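Long-range contacts in endonuclease and methylase LlaGI (Lactococcus lactis, PDB 5FFJ), which probably recognises a specific DNA sequence, methylates adenine within it, and couples a helicase-like ATPase to cleavage of unmodified DNA, the crystallised form lacking the nuclease: residues 706-711 with 1005-1010; 1039-1044 with 1261-1266; 1300-1305 with 1324-1329. One frame throughout, in Å; residues are numbered along the deposited sequence.

The three contacts show how one long chain is joined at separate points along its length. Contact 1 joins two helices beside the methyltransferase sheet, contact 2 ties the chain that follows this sheet to a segment of the specificity region, and contact 3 fastens a turn within that region. They come one after another along the sequence and do not touch. The centres of contacts 1 and 2 lie about 43 Å apart, those of contacts 1 and 3 about 51 Å, and those of contacts 2 and 3 about 49 Å. None touches the bound DNA: the nearest atoms are about 7, 8 and 11 Å away. Their chemistry runs from largely apolar helix packing to tyrosine and amide hydrogen bonding.

Contact 1. Residues 706-711 with 1005-1010; sequences PIEVVD and DKLDIL
Two helices of the methyltransferase part, with its Rossmann-like sheet, meet where Glu708 and Val709 lean on Leu1007 and Leu1010. The short axes of 707-711 and 1005-1010 run in roughly the same direction, 36° apart, and approach to 9.0 Å. At the centre, Glu708 CB lies 3.8 Å from Leu1010 CB and touches Leu1007 CD2 at 3.9 Å, so the acidic residue contributes its aliphatic root to the interface. Beyond CB the chain bends (chi2 86°) and crosses Leu1007 at about a right angle, which brings the carboxylate past the leucine methyls; OE2 then forms a salt bridge with Arg1011, the residue just after Leu1010. Arg1011, on the same helix as the leucines, also bridges to Asp1008, and so probably offsets both carboxylates. Val709 and Leu1010 lie side by side and point the same way, with Val709 CG2 against Leu1010 CD2 at 3.6 Å. The same leucine sets its CB 3.5 Å from Glu708 O. Leu1007 CD2 also makes a lighter contact, at 4.2 Å, with CB of Pro706, the N-cap residue of helix 707-725. Helix 1003-1012 links strands 991-996 and 1022-1024 at one end of the mixed sheet, whereas helix 707-725 leads to strand 736-738 farther along it; Val710 packs on helix 745-760, and Pro706 rests on Phe969.

Contact 2. Residues 1039-1044 with 1261-1266; sequences NYLNYR and LPRIPL
Tyr1040 and Arg1263 meet through backbone as well as side chain: Arg1263 N donates to Tyr1040 OH at 2.6 Å, in a nearly straight bond (165°). The phenol gets there because CG of Tyr1040 stands opposite its backbone N (chi1 -177°), and the ring passes obliquely along the arginine, CE2 lying 3.5 Å from Arg1263 CG. Tyr1040 OH has a second partner in Tyr1249 OH, which in turn is bonded to Arg1263 O, so both backbone polar groups of Arg1263 are satisfied by tyrosine hydroxyls. A phenylalanine in place of Tyr1040 would probably leave Arg1263 N without its acceptor and deprive Tyr1249 of one of its partners. The two segments also form a short, weakly bonded antiparallel pairing of 1044-1045 with 1263-1264, in which Arg1044 and Ile1264 make a hydrogen-bonded pair; Ile1264 N donates to Arg1044 O at 3.1 Å. This joins the chain following the methyltransferase sheet to the specificity region, to which 1261-1266 belongs. Just before Arg1044, a 3-10 turn is closed by Tyr1043 N bonding to Tyr1040 O at 3.1 Å. NH2 of Arg1263 forms a salt bridge with Glu1049. Over one face of the Tyr1043 ring, Pro1265 CB makes a CH-pi contact, 3.5 Å from the centroid and 12° off the normal. The hydroxyl of that ring is bonded to Tyr1253 OH, and Pro1265 O to Tyr1239 OH.

Contact 3. Residues 1300-1305 with 1324-1329; sequences ISQPDY and NESITI
Ile1300 and Ile1327 lie side by side and point the same way, CG1 of Ile1300 3.9 Å from CG2 of Ile1327, as partners of an antiparallel non-hydrogen-bonded pair where strands 1297-1300 and 1327-1330 adjoin. Farther out, Ile1327 CD1 meets the Tyr1305 ring obliquely, 3.7 Å from Tyr1305 CD1. Past the strand end the chain turns through an inverse gamma turn centred on Pro1303, and Asn1324 reaches across to it. ND2 of Asn1324 donates to Asp1304 O at 2.6 Å; the acceptor lies in the plane of the amide, but the donor stands above the carbonyl plane, 46° out of it. With CG between the backbone N and carbonyl carbon (chi1 55°), the amide turns back over its own segment: Asn1324 OD1 accepts from Ile1327 N at 2.5 Å, nearly along the C=O axis, completing an Asx motif, and weakly from Ser1326 N. Ser1301 N and OG both donate weakly to Ser1326 O. Ile1327 also packs on Leu1379 of helix 1377-1398. With OD1 taken by Ile1327 N and ND2 bonded to Asp1304 O and Arg1306 O, the amide is gripped at both ends, which probably fixes its rotation and lets one side chain satisfy main-chain groups on both segments.

Contact 1. Residues 706-711 with 1005-1010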
ATOM      1  N   PRO A 706      11.450   9.894 -10.025  1.00 75.68           N
ATOM      2  CA  PRO A 706      12.857   9.977 -10.439  1.00 79.76           C
ATOM      3  C   PRO A 706      13.251  11.342 -11.002  1.00 79.88           C
ATOM      4  O   PRO A 706      12.550  11.892 -11.851  1.00 73.14           O
ATOM      5  CB  PRO A 706      12.966   8.897 -11.519  1.00 59.72           C
ATOM      6  CG  PRO A 706      11.949   7.889 -11.130  1.00 71.58           C
ATOM      7  CD  PRO A 706      10.811   8.659 -10.520  1.00 70.65           C
ATOM      8  N   ILE A 707      14.373  11.871 -10.523  1.00 85.20           N
ATOM      9  CA  ILE A 707      14.873  13.176 -10.949  1.00 89.37           C
ATOM     10  C   ILE A 707      15.204  13.207 -12.441  1.00 78.57           C
ATOM     11  O   ILE A 707      15.027  14.231 -13.100  1.00 67.35           O
ATOM     12  CB  ILE A 707      16.129  13.566 -10.136  1.00 92.10           C
ATOM     13  CG1 ILE A 707      15.735  13.911  -8.698  1.00 97.57           C
ATOM     14  CG2 ILE A 707      16.847  14.758 -10.763  1.00 86.34           C
ATOM     15  CD1 ILE A 707      16.799  13.578  -7.673  1.00109.40           C
ATOM     16  N   GLU A 708      15.697  12.091 -12.968  1.00 72.99           N
ATOM     17  CA  GLU A 708      16.039  12.007 -14.384  1.00 72.14           C
ATOM     18  C   GLU A 708      14.791  12.170 -15.250  1.00 76.31           C
ATOM     19  O   GLU A 708      14.873  12.616 -16.394  1.00 71.90           O
ATOM     20  CB  GLU A 708      16.726  10.677 -14.706  1.00 72.51           C
ATOM     21  CG  GLU A 708      17.990  10.398 -13.902  1.00 73.99           C
ATOM     22  CD  GLU A 708      17.708   9.751 -12.558  1.00 76.32           C
ATOM     23  OE1 GLU A 708      16.568   9.873 -12.062  1.00 67.95           O
ATOM     24  OE2 GLU A 708      18.627   9.115 -12.000  1.00 82.46           O
ATOM     25  N   VAL A 709      13.640  11.800 -14.695  1.00 78.60           N
ATOM     26  CA  VAL A 709      12.365  11.932 -15.391  1.00 78.73           C
ATOM     27  C   VAL A 709      11.855  13.369 -15.312  1.00 67.33           C
ATOM     28  O   VAL A 709      11.494  13.968 -16.325  1.00 64.70           O
ATOM     29  CB  VAL A 709      11.306  10.980 -14.795  1.00 87.88           C
ATOM     30  CG1 VAL A 709       9.911  11.292 -15.340  1.00 79.00           C
ATOM     31  CG2 VAL A 709      11.681   9.532 -15.068  1.00 79.23           C
ATOM     32  N   VAL A 710      11.819  13.898 -14.093  1.00 75.40           N
ATOM     33  CA  VAL A 710      11.325  15.247 -13.832  1.00 71.97           C
ATOM     34  C   VAL A 710      12.090  16.271 -14.667  1.00 72.05           C
ATOM     35  O   VAL A 710      11.488  17.130 -15.310  1.00 73.24           O
ATOM     36  CB  VAL A 710      11.443  15.601 -12.329  1.00 70.99           C
ATOM     37  CG1 VAL A 710      11.002  17.040 -12.063  1.00 71.01           C
ATOM     38  CG2 VAL A 710      10.617  14.636 -11.485  1.00 78.50           C
ATOM     39  N   ASP A 711      13.415  16.167 -14.658  1.00 74.01           N
ATOM     40  CA  ASP A 711      14.265  17.072 -15.422  1.00 82.26           C
ATOM     41  C   ASP A 711      13.988  16.970 -16.917  1.00 74.95           C
ATOM     42  O   ASP A 711      14.073  17.964 -17.638  1.00 80.22           O
ATOM     43  CB  ASP A 711      15.744  16.776 -15.153  1.00 74.60           C
ATOM     44  CG  ASP A 711      16.252  17.429 -13.880  1.00 86.72           C
ATOM     45  OD1 ASP A 711      15.427  17.749 -12.998  1.00 82.60           O
ATOM     46  OD2 ASP A 711      17.480  17.619 -13.761  1.00 93.22           O
ATOM     47  N   ASP A1005      19.149   1.757 -16.957  1.00 77.46           N
ATOM     48  CA  ASP A1005      19.506   1.878 -18.369  1.00 68.83           C
ATOM     49  C   ASP A1005      18.588   2.913 -19.001  1.00 77.02           C
ATOM     50  O   ASP A1005      19.009   3.710 -19.837  1.00 71.57           O
ATOM     51  CB  ASP A1005      19.379   0.543 -19.112  1.00 80.48           C
ATOM     52  CG  ASP A1005      20.646  -0.292 -19.054  1.00 83.22           C
ATOM     53  OD1 ASP A1005      21.378  -0.212 -18.044  1.00 95.00           O
ATOM     54  OD2 ASP A1005      20.908  -1.034 -20.025  1.00 84.31           O
ATOM     55  N   LYS A1006      17.325   2.887 -18.587  1.00 86.91           N
ATOM     56  CA  LYS A1006      16.330   3.833 -19.070  1.00 77.07           C
ATOM     57  C   LYS A1006      16.608   5.233 -18.529  1.00 82.69           C
ATOM     58  O   LYS A1006      16.383   6.228 -19.218  1.00 84.21           O
ATOM     59  CB  LYS A1006      14.924   3.377 -18.670  1.00 69.22           C
ATOM     60  CG  LYS A1006      14.491   2.069 -19.317  1.00 69.52           C
ATOM     61  CD  LYS A1006      13.177   1.564 -18.741  1.00 74.89           C
ATOM     62  CE  LYS A1006      12.697   0.313 -19.460  1.00 60.76           C
ATOM     63  NZ  LYS A1006      11.568  -0.342 -18.743  1.00 49.86           N
ATOM     64  N   LEU A1007      17.102   5.303 -17.296  1.00 78.40           N
ATOM     65  CA  LEU A1007      17.434   6.583 -16.677  1.00 68.72           C
ATOM     66  C   LEU A1007      18.760   7.120 -17.207  1.00 83.61           C
ATOM     67  O   LEU A1007      18.956   8.332 -17.291  1.00 86.34           O
ATOM     68  CB  LEU A1007      17.494   6.447 -15.156  1.00 65.98           C
ATOM     69  CG  LEU A1007      16.180   6.052 -14.480  1.00 67.55           C
ATOM     70  CD1 LEU A1007      16.401   5.774 -13.002  1.00 65.72           C
ATOM     71  CD2 LEU A1007      15.118   7.124 -14.666  1.00 77.75           C
ATOM     72  N   ASP A1008      19.670   6.213 -17.556  1.00 86.91           N
ATOM     73  CA  ASP A1008      20.926   6.601 -18.188  1.00 82.04           C
ATOM     74  C   ASP A1008      20.646   7.391 -19.463  1.00 84.77           C
ATOM     75  O   ASP A1008      21.408   8.282 -19.828  1.00 95.02           O
ATOM     76  CB  ASP A1008      21.781   5.369 -18.506  1.00 84.23           C
ATOM     77  CG  ASP A1008      22.556   4.863 -17.299  1.00 89.92           C
ATOM     78  OD1 ASP A1008      22.289   5.329 -16.170  1.00 90.69           O
ATOM     79  OD2 ASP A1008      23.428   3.988 -17.481  1.00 68.93           O
ATOM     80  N   ILE A1009      19.542   7.061 -20.128  1.00 87.19           N
ATOM     81  CA  ILE A1009      19.140   7.746 -21.351  1.00 82.98           C
ATOM     82  C   ILE A1009      18.493   9.095 -21.038  1.00 85.00           C
ATOM     83  O   ILE A1009      18.570  10.028 -21.837  1.00 91.04           O
ATOM     84  CB  ILE A1009      18.158   6.887 -22.172  1.00 72.82           C
ATOM     85  CG1 ILE A1009      18.833   5.580 -22.595  1.00 75.37           C
ATOM     86  CG2 ILE A1009      17.676   7.646 -23.408  1.00 72.97           C
ATOM     87  CD1 ILE A1009      17.898   4.577 -23.230  1.00 68.58           C
ATOM     88  N   LEU A1010      17.857   9.190 -19.874  1.00 77.80           N
ATOM     89  CA  LEU A1010      17.175  10.415 -19.465  1.00 88.38           C
ATOM     90  C   LEU A1010      18.157  11.447 -18.921  1.00 92.97           C
ATOM     91  O   LEU A1010      17.932  12.654 -19.031  1.00 82.89           O
ATOM     92  CB  LEU A1010      16.103  10.103 -18.419  1.00 85.80           C
ATOM     93  CG  LEU A1010      14.683   9.844 -18.931  1.00 70.73           C
ATOM     94  CD1 LEU A1010      14.686   9.059 -20.235  1.00 68.71           C
ATOM     95  CD2 LEU A1010      13.873   9.104 -17.873  1.00 67.93           C
TER

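Contact 2. Residues 1039-1044 with 1261-1266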
ATOM      1  N   ASN A1039      -6.836  -5.603 -45.087  1.00 62.79           N
ATOM      2  CA  ASN A1039      -7.146  -6.727 -45.963  1.00 61.70           C
ATOM      3  C   ASN A1039      -7.656  -7.916 -45.159  1.00 71.79           C
ATOM      4  O   ASN A1039      -8.406  -8.751 -45.666  1.00 72.05           O
ATOM      5  CB  ASN A1039      -5.914  -7.133 -46.770  1.00 62.32           C
ATOM      6  CG  ASN A1039      -6.219  -8.205 -47.799  1.00 79.50           C
ATOM      7  OD1 ASN A1039      -7.337  -8.294 -48.308  1.00 77.88           O
ATOM      8  ND2 ASN A1039      -5.225  -9.030 -48.105  1.00 85.71           N
ATOM      9  N   TYR A1040      -7.237  -7.977 -43.898  1.00 68.59           N
ATOM     10  CA  TYR A1040      -7.667  -9.016 -42.965  1.00 62.15           C
ATOM     11  C   TYR A1040      -9.187  -9.033 -42.806  1.00 62.56           C
ATOM     12  O   TYR A1040      -9.775 -10.054 -42.453  1.00 57.97           O
ATOM     13  CB  TYR A1040      -6.989  -8.792 -41.610  1.00 57.82           C
ATOM     14  CG  TYR A1040      -7.285  -9.826 -40.549  1.00 48.72           C
ATOM     15  CD1 TYR A1040      -6.639 -11.055 -40.544  1.00 58.51           C
ATOM     16  CD2 TYR A1040      -8.190  -9.560 -39.530  1.00 46.95           C
ATOM     17  CE1 TYR A1040      -6.900 -11.995 -39.565  1.00 57.99           C
ATOM     18  CE2 TYR A1040      -8.457 -10.491 -38.549  1.00 53.19           C
ATOM     19  CZ  TYR A1040      -7.809 -11.706 -38.569  1.00 60.73           C
ATOM     20  OH  TYR A1040      -8.073 -12.633 -37.590  1.00 56.97           O
ATOM     21  N   LEU A1041      -9.815  -7.893 -43.080  1.00 56.61           N
ATOM     22  CA  LEU A1041     -11.261  -7.750 -42.952  1.00 52.70           C
ATOM     23  C   LEU A1041     -12.018  -8.576 -43.993  1.00 54.60           C
ATOM     24  O   LEU A1041     -13.187  -8.911 -43.797  1.00 56.34           O
ATOM     25  CB  LEU A1041     -11.650  -6.277 -43.072  1.00 48.79           C
ATOM     26  CG  LEU A1041     -10.988  -5.345 -42.053  1.00 54.84           C
ATOM     27  CD1 LEU A1041     -11.207  -3.892 -42.429  1.00 68.91           C
ATOM     28  CD2 LEU A1041     -11.522  -5.616 -40.660  1.00 47.63           C
ATOM     29  N   ASN A1042     -11.354  -8.897 -45.098  1.00 55.71           N
ATOM     30  CA  ASN A1042     -11.965  -9.709 -46.146  1.00 55.51           C
ATOM     31  C   ASN A1042     -12.216 -11.135 -45.673  1.00 56.68           C
ATOM     32  O   ASN A1042     -13.015 -11.867 -46.257  1.00 53.13           O
ATOM     33  CB  ASN A1042     -11.083  -9.731 -47.397  1.00 69.57           C
ATOM     34  CG  ASN A1042     -11.016  -8.384 -48.091  1.00 59.52           C
ATOM     35  OD1 ASN A1042     -11.189  -7.339 -47.466  1.00 78.18           O
ATOM     36  ND2 ASN A1042     -10.764  -8.406 -49.395  1.00 82.16           N
ATOM     37  N   TYR A1043     -11.522 -11.528 -44.610  1.00 60.30           N
ATOM     38  CA  TYR A1043     -11.635 -12.880 -44.084  1.00 61.97           C
ATOM     39  C   TYR A1043     -12.940 -13.063 -43.317  1.00 38.35           C
ATOM     40  O   TYR A1043     -13.423 -12.146 -42.654  1.00 57.96           O
ATOM     41  CB  TYR A1043     -10.432 -13.198 -43.192  1.00 62.07           C
ATOM     42  CG  TYR A1043      -9.104 -13.107 -43.915  1.00 52.60           C
ATOM     43  CD1 TYR A1043      -9.038 -13.167 -45.305  1.00 64.14           C
ATOM     44  CD2 TYR A1043      -7.917 -12.956 -43.214  1.00 55.73           C
ATOM     45  CE1 TYR A1043      -7.828 -13.087 -45.970  1.00 59.27           C
ATOM     46  CE2 TYR A1043      -6.700 -12.873 -43.874  1.00 66.90           C
ATOM     47  CZ  TYR A1043      -6.665 -12.939 -45.250  1.00 68.40           C
ATOM     48  OH  TYR A1043      -5.463 -12.858 -45.910  1.00 61.16           O
ATOM     49  N   ARG A1044     -13.504 -14.261 -43.425  1.00 50.66           N
ATOM     50  CA  ARG A1044     -14.815 -14.565 -42.861  1.00 51.07           C
ATOM     51  C   ARG A1044     -14.856 -14.301 -41.359  1.00 48.39           C
ATOM     52  O   ARG A1044     -14.014 -14.811 -40.621  1.00 45.76           O
ATOM     53  CB  ARG A1044     -15.178 -16.024 -43.150  1.00 41.62           C
ATOM     54  CG  ARG A1044     -16.544 -16.444 -42.644  1.00 51.52           C
ATOM     55  CD  ARG A1044     -17.084 -17.600 -43.464  1.00 70.31           C
ATOM     56  NE  ARG A1044     -18.173 -18.306 -42.793  1.00 70.16           N
ATOM     57  CZ  ARG A1044     -18.694 -19.451 -43.223  1.00 75.48           C
ATOM     58  NH1 ARG A1044     -18.227 -20.026 -44.324  1.00 84.40           N
ATOM     59  NH2 ARG A1044     -19.682 -20.026 -42.551  1.00 68.84           N
ATOM     60  N   LEU A1261     -11.559  -9.963 -32.280  1.00 54.64           N
ATOM     61  CA  LEU A1261     -11.875 -11.374 -32.468  1.00 29.69           C
ATOM     62  C   LEU A1261     -11.350 -11.860 -33.816  1.00 44.56           C
ATOM     63  O   LEU A1261     -11.477 -11.149 -34.813  1.00 49.51           O
ATOM     64  CB  LEU A1261     -13.387 -11.580 -32.374  1.00 36.51           C
ATOM     65  CG  LEU A1261     -13.942 -12.941 -31.957  1.00 49.23           C
ATOM     66  CD1 LEU A1261     -13.407 -13.366 -30.603  1.00 45.03           C
ATOM     67  CD2 LEU A1261     -15.461 -12.864 -31.924  1.00 45.85           C
ATOM     68  N   PRO A1262     -10.756 -13.069 -33.853  1.00 44.21           N
ATOM     69  CA  PRO A1262     -10.135 -13.567 -35.089  1.00 38.63           C
ATOM     70  C   PRO A1262     -11.069 -13.617 -36.294  1.00 43.07           C
ATOM     71  O   PRO A1262     -12.286 -13.708 -36.144  1.00 49.14           O
ATOM     72  CB  PRO A1262      -9.690 -14.985 -34.714  1.00 35.76           C
ATOM     73  CG  PRO A1262      -9.524 -14.954 -33.246  1.00 41.82           C
ATOM     74  CD  PRO A1262     -10.557 -14.006 -32.732  1.00 49.37           C
ATOM     75  N   ARG A1263     -10.473 -13.549 -37.481  1.00 50.64           N
ATOM     76  CA  ARG A1263     -11.184 -13.752 -38.736  1.00 48.60           C
ATOM     77  C   ARG A1263     -10.482 -14.856 -39.515  1.00 47.92           C
ATOM     78  O   ARG A1263      -9.279 -14.785 -39.757  1.00 65.30           O
ATOM     79  CB  ARG A1263     -11.232 -12.467 -39.564  1.00 52.41           C
ATOM     80  CG  ARG A1263     -11.821 -11.275 -38.829  1.00 60.76           C
ATOM     81  CD  ARG A1263     -12.010 -10.079 -39.747  1.00 62.11           C
ATOM     82  NE  ARG A1263     -13.318  -9.452 -39.553  1.00 58.97           N
ATOM     83  CZ  ARG A1263     -14.341  -9.532 -40.403  1.00 54.68           C
ATOM     84  NH1 ARG A1263     -14.236 -10.207 -41.543  1.00 50.74           N
ATOM     85  NH2 ARG A1263     -15.482  -8.922 -40.115  1.00 71.77           N
ATOM     86  N   ILE A1264     -11.242 -15.875 -39.900  1.00 53.28           N
ATOM     87  CA  ILE A1264     -10.685 -17.040 -40.575  1.00 44.40           C
ATOM     88  C   ILE A1264     -10.758 -16.882 -42.095  1.00 46.35           C
ATOM     89  O   ILE A1264     -11.838 -16.649 -42.640  1.00 36.60           O
ATOM     90  CB  ILE A1264     -11.425 -18.324 -40.151  1.00 38.30           C
ATOM     91  CG1 ILE A1264     -10.850 -18.862 -38.842  1.00 46.08           C
ATOM     92  CG2 ILE A1264     -11.302 -19.410 -41.219  1.00 52.42           C
ATOM     93  CD1 ILE A1264     -10.829 -17.868 -37.708  1.00 43.72           C
ATOM     94  N   PRO A1265      -9.613 -17.018 -42.789  1.00 58.47           N
ATOM     95  CA  PRO A1265      -9.658 -17.002 -44.254  1.00 48.34           C
ATOM     96  C   PRO A1265      -9.966 -18.372 -44.847  1.00 49.67           C
ATOM     97  O   PRO A1265      -9.963 -19.366 -44.122  1.00 46.34           O
ATOM     98  CB  PRO A1265      -8.246 -16.554 -44.652  1.00 55.94           C
ATOM     99  CG  PRO A1265      -7.418 -16.561 -43.379  1.00 51.13           C
ATOM    100  CD  PRO A1265      -8.235 -17.199 -42.305  1.00 51.08           C
ATOM    101  N   LEU A1266     -10.238 -18.409 -46.150  1.00 50.23           N
ATOM    102  CA  LEU A1266     -10.441 -19.658 -46.876  1.00 48.42           C
ATOM    103  C   LEU A1266      -9.116 -20.055 -47.530  1.00 43.47           C
ATOM    104  O   LEU A1266      -8.629 -19.362 -48.422  1.00 55.50           O
ATOM    105  CB  LEU A1266     -11.552 -19.499 -47.921  1.00 56.83           C
ATOM    106  CG  LEU A1266     -12.243 -20.773 -48.426  1.00 60.78           C
ATOM    107  CD1 LEU A1266     -11.269 -21.917 -48.623  1.00 72.10           C
ATOM    108  CD2 LEU A1266     -13.359 -21.218 -47.491  1.00 84.90           C
TER

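Contact 3. Residues 1300-1305 with 1324-1329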
ATOM      1  N   ILE A1300      12.059 -42.845  -8.932  1.00 41.96           N
ATOM      2  CA  ILE A1300      11.225 -42.831  -7.732  1.00 54.75           C
ATOM      3  C   ILE A1300      11.900 -43.574  -6.583  1.00 49.44           C
ATOM      4  O   ILE A1300      12.003 -44.799  -6.602  1.00 59.19           O
ATOM      5  CB  ILE A1300       9.844 -43.462  -8.001  1.00 58.90           C
ATOM      6  CG1 ILE A1300       9.158 -42.740  -9.169  1.00 64.92           C
ATOM      7  CG2 ILE A1300       8.980 -43.415  -6.738  1.00 56.95           C
ATOM      8  CD1 ILE A1300       7.811 -43.308  -9.562  1.00 57.61           C
ATOM      9  N   SER A1301      12.352 -42.824  -5.582  1.00 62.66           N
ATOM     10  CA  SER A1301      12.982 -43.413  -4.405  1.00 47.79           C
ATOM     11  C   SER A1301      11.967 -44.229  -3.612  1.00 60.95           C
ATOM     12  O   SER A1301      12.076 -45.451  -3.520  1.00 75.61           O
ATOM     13  CB  SER A1301      13.593 -42.326  -3.520  1.00 66.03           C
ATOM     14  OG  SER A1301      12.590 -41.473  -2.997  1.00 95.45           O
ATOM     15  N   GLN A1302      10.989 -43.536  -3.034  1.00 56.49           N
ATOM     16  CA  GLN A1302       9.881 -44.179  -2.336  1.00 62.54           C
ATOM     17  C   GLN A1302       8.561 -43.678  -2.924  1.00 70.35           C
ATOM     18  O   GLN A1302       8.527 -42.629  -3.569  1.00 71.19           O
ATOM     19  CB  GLN A1302       9.955 -43.900  -0.831  1.00 69.41           C
ATOM     20  CG  GLN A1302       9.791 -42.438  -0.437  1.00 75.89           C
ATOM     21  CD  GLN A1302       9.534 -42.257   1.050  1.00 91.51           C
ATOM     22  OE1 GLN A1302       9.228 -43.213   1.765  1.00 89.58           O
ATOM     23  NE2 GLN A1302       9.658 -41.023   1.524  1.00100.90           N
ATOM     24  N   PRO A1303       7.468 -44.427  -2.710  1.00 58.13           N
ATOM     25  CA  PRO A1303       6.198 -44.055  -3.340  1.00 53.77           C
ATOM     26  C   PRO A1303       5.478 -42.910  -2.622  1.00 64.26           C
ATOM     27  O   PRO A1303       4.371 -43.089  -2.108  1.00 62.08           O
ATOM     28  CB  PRO A1303       5.396 -45.356  -3.270  1.00 63.30           C
ATOM     29  CG  PRO A1303       5.884 -46.017  -2.035  1.00 61.32           C
ATOM     30  CD  PRO A1303       7.350 -45.679  -1.941  1.00 62.66           C
ATOM     31  N   ASP A1304       6.121 -41.746  -2.583  1.00 67.72           N
ATOM     32  CA  ASP A1304       5.478 -40.517  -2.132  1.00 67.10           C
ATOM     33  C   ASP A1304       5.109 -39.685  -3.351  1.00 59.14           C
ATOM     34  O   ASP A1304       5.973 -39.070  -3.974  1.00 56.82           O
ATOM     35  CB  ASP A1304       6.394 -39.721  -1.199  1.00 76.36           C
ATOM     36  CG  ASP A1304       5.743 -38.447  -0.690  1.00 73.92           C
ATOM     37  OD1 ASP A1304       4.499 -38.344  -0.744  1.00 74.65           O
ATOM     38  OD2 ASP A1304       6.480 -37.549  -0.231  1.00 74.84           O
ATOM     39  N   TYR A1305       3.822 -39.677  -3.689  1.00 58.04           N
ATOM     40  CA  TYR A1305       3.347 -39.009  -4.898  1.00 57.96           C
ATOM     41  C   TYR A1305       2.689 -37.670  -4.587  1.00 50.58           C
ATOM     42  O   TYR A1305       2.063 -37.063  -5.455  1.00 54.49           O
ATOM     43  CB  TYR A1305       2.362 -39.907  -5.644  1.00 54.72           C
ATOM     44  CG  TYR A1305       2.876 -41.305  -5.883  1.00 56.88           C
ATOM     45  CD1 TYR A1305       3.745 -41.575  -6.930  1.00 56.37           C
ATOM     46  CD2 TYR A1305       2.491 -42.355  -5.062  1.00 59.09           C
ATOM     47  CE1 TYR A1305       4.218 -42.853  -7.153  1.00 61.10           C
ATOM     48  CE2 TYR A1305       2.958 -43.635  -5.277  1.00 66.41           C
ATOM     49  CZ  TYR A1305       3.820 -43.879  -6.324  1.00 56.36           C
ATOM     50  OH  TYR A1305       4.287 -45.154  -6.541  1.00 70.59           O
ATOM     51  N   ASN A1324       9.078 -34.054  -6.287  1.00 54.59           N
ATOM     52  CA  ASN A1324       9.197 -33.861  -4.852  1.00 56.63           C
ATOM     53  C   ASN A1324      10.539 -34.410  -4.386  1.00 60.80           C
ATOM     54  O   ASN A1324      11.387 -34.761  -5.205  1.00 61.67           O
ATOM     55  CB  ASN A1324       8.040 -34.536  -4.110  1.00 55.90           C
ATOM     56  CG  ASN A1324       7.907 -36.009  -4.443  1.00 67.57           C
ATOM     57  OD1 ASN A1324       8.716 -36.571  -5.180  1.00 68.62           O
ATOM     58  ND2 ASN A1324       6.880 -36.645  -3.892  1.00 65.32           N
ATOM     59  N   GLU A1325      10.731 -34.495  -3.075  1.00 61.44           N
ATOM     60  CA  GLU A1325      12.000 -34.966  -2.536  1.00 75.03           C
ATOM     61  C   GLU A1325      12.171 -36.477  -2.709  1.00 74.87           C
ATOM     62  O   GLU A1325      13.171 -37.047  -2.273  1.00 82.91           O
ATOM     63  CB  GLU A1325      12.117 -34.582  -1.061  1.00 81.01           C
ATOM     64  CG  GLU A1325      12.208 -33.080  -0.838  1.00 83.70           C
ATOM     65  CD  GLU A1325      12.245 -32.707   0.630  1.00124.37           C
ATOM     66  OE1 GLU A1325      12.041 -33.603   1.478  1.00131.09           O
ATOM     67  OE2 GLU A1325      12.479 -31.518   0.937  1.00142.68           O
ATOM     68  N   SER A1326      11.197 -37.115  -3.355  1.00 61.62           N
ATOM     69  CA  SER A1326      11.277 -38.536  -3.676  1.00 58.58           C
ATOM     70  C   SER A1326      11.438 -38.756  -5.178  1.00 60.66           C
ATOM     71  O   SER A1326      12.326 -39.490  -5.616  1.00 80.14           O
ATOM     72  CB  SER A1326      10.031 -39.272  -3.177  1.00 63.08           C
ATOM     73  OG  SER A1326       9.920 -39.185  -1.768  1.00 74.14           O
ATOM     74  N   ILE A1327      10.576 -38.111  -5.960  1.00 56.51           N
ATOM     75  CA  ILE A1327      10.522 -38.328  -7.404  1.00 52.50           C
ATOM     76  C   ILE A1327      11.171 -37.184  -8.183  1.00 47.59           C
ATOM     77  O   ILE A1327      11.023 -36.014  -7.826  1.00 61.22           O
ATOM     78  CB  ILE A1327       9.065 -38.494  -7.891  1.00 60.05           C
ATOM     79  CG1 ILE A1327       8.331 -39.534  -7.037  1.00 57.81           C
ATOM     80  CG2 ILE A1327       9.037 -38.888  -9.371  1.00 52.46           C
ATOM     81  CD1 ILE A1327       6.849 -39.636  -7.322  1.00 52.73           C
ATOM     82  N   THR A1328      11.891 -37.538  -9.245  1.00 46.56           N
ATOM     83  CA  THR A1328      12.463 -36.562 -10.171  1.00 48.60           C
ATOM     84  C   THR A1328      12.309 -37.055 -11.609  1.00 51.89           C
ATOM     85  O   THR A1328      12.250 -38.261 -11.859  1.00 53.26           O
ATOM     86  CB  THR A1328      13.958 -36.294  -9.889  1.00 49.47           C
ATOM     87  OG1 THR A1328      14.740 -37.416 -10.317  1.00 72.86           O
ATOM     88  CG2 THR A1328      14.197 -36.041  -8.407  1.00 55.26           C
ATOM     89  N   ILE A1329      12.250 -36.114 -12.545  1.00 47.98           N
ATOM     90  CA  ILE A1329      12.087 -36.421 -13.960  1.00 49.67           C
ATOM     91  C   ILE A1329      13.278 -35.869 -14.731  1.00 53.00           C
ATOM     92  O   ILE A1329      13.595 -34.689 -14.611  1.00 45.63           O
ATOM     93  CB  ILE A1329      10.779 -35.824 -14.525  1.00 51.14           C
ATOM     94  CG1 ILE A1329       9.576 -36.286 -13.701  1.00 45.09           C
ATOM     95  CG2 ILE A1329      10.594 -36.216 -15.981  1.00 57.95           C
ATOM     96  CD1 ILE A1329       9.259 -35.402 -12.514  1.00 48.91           C
TER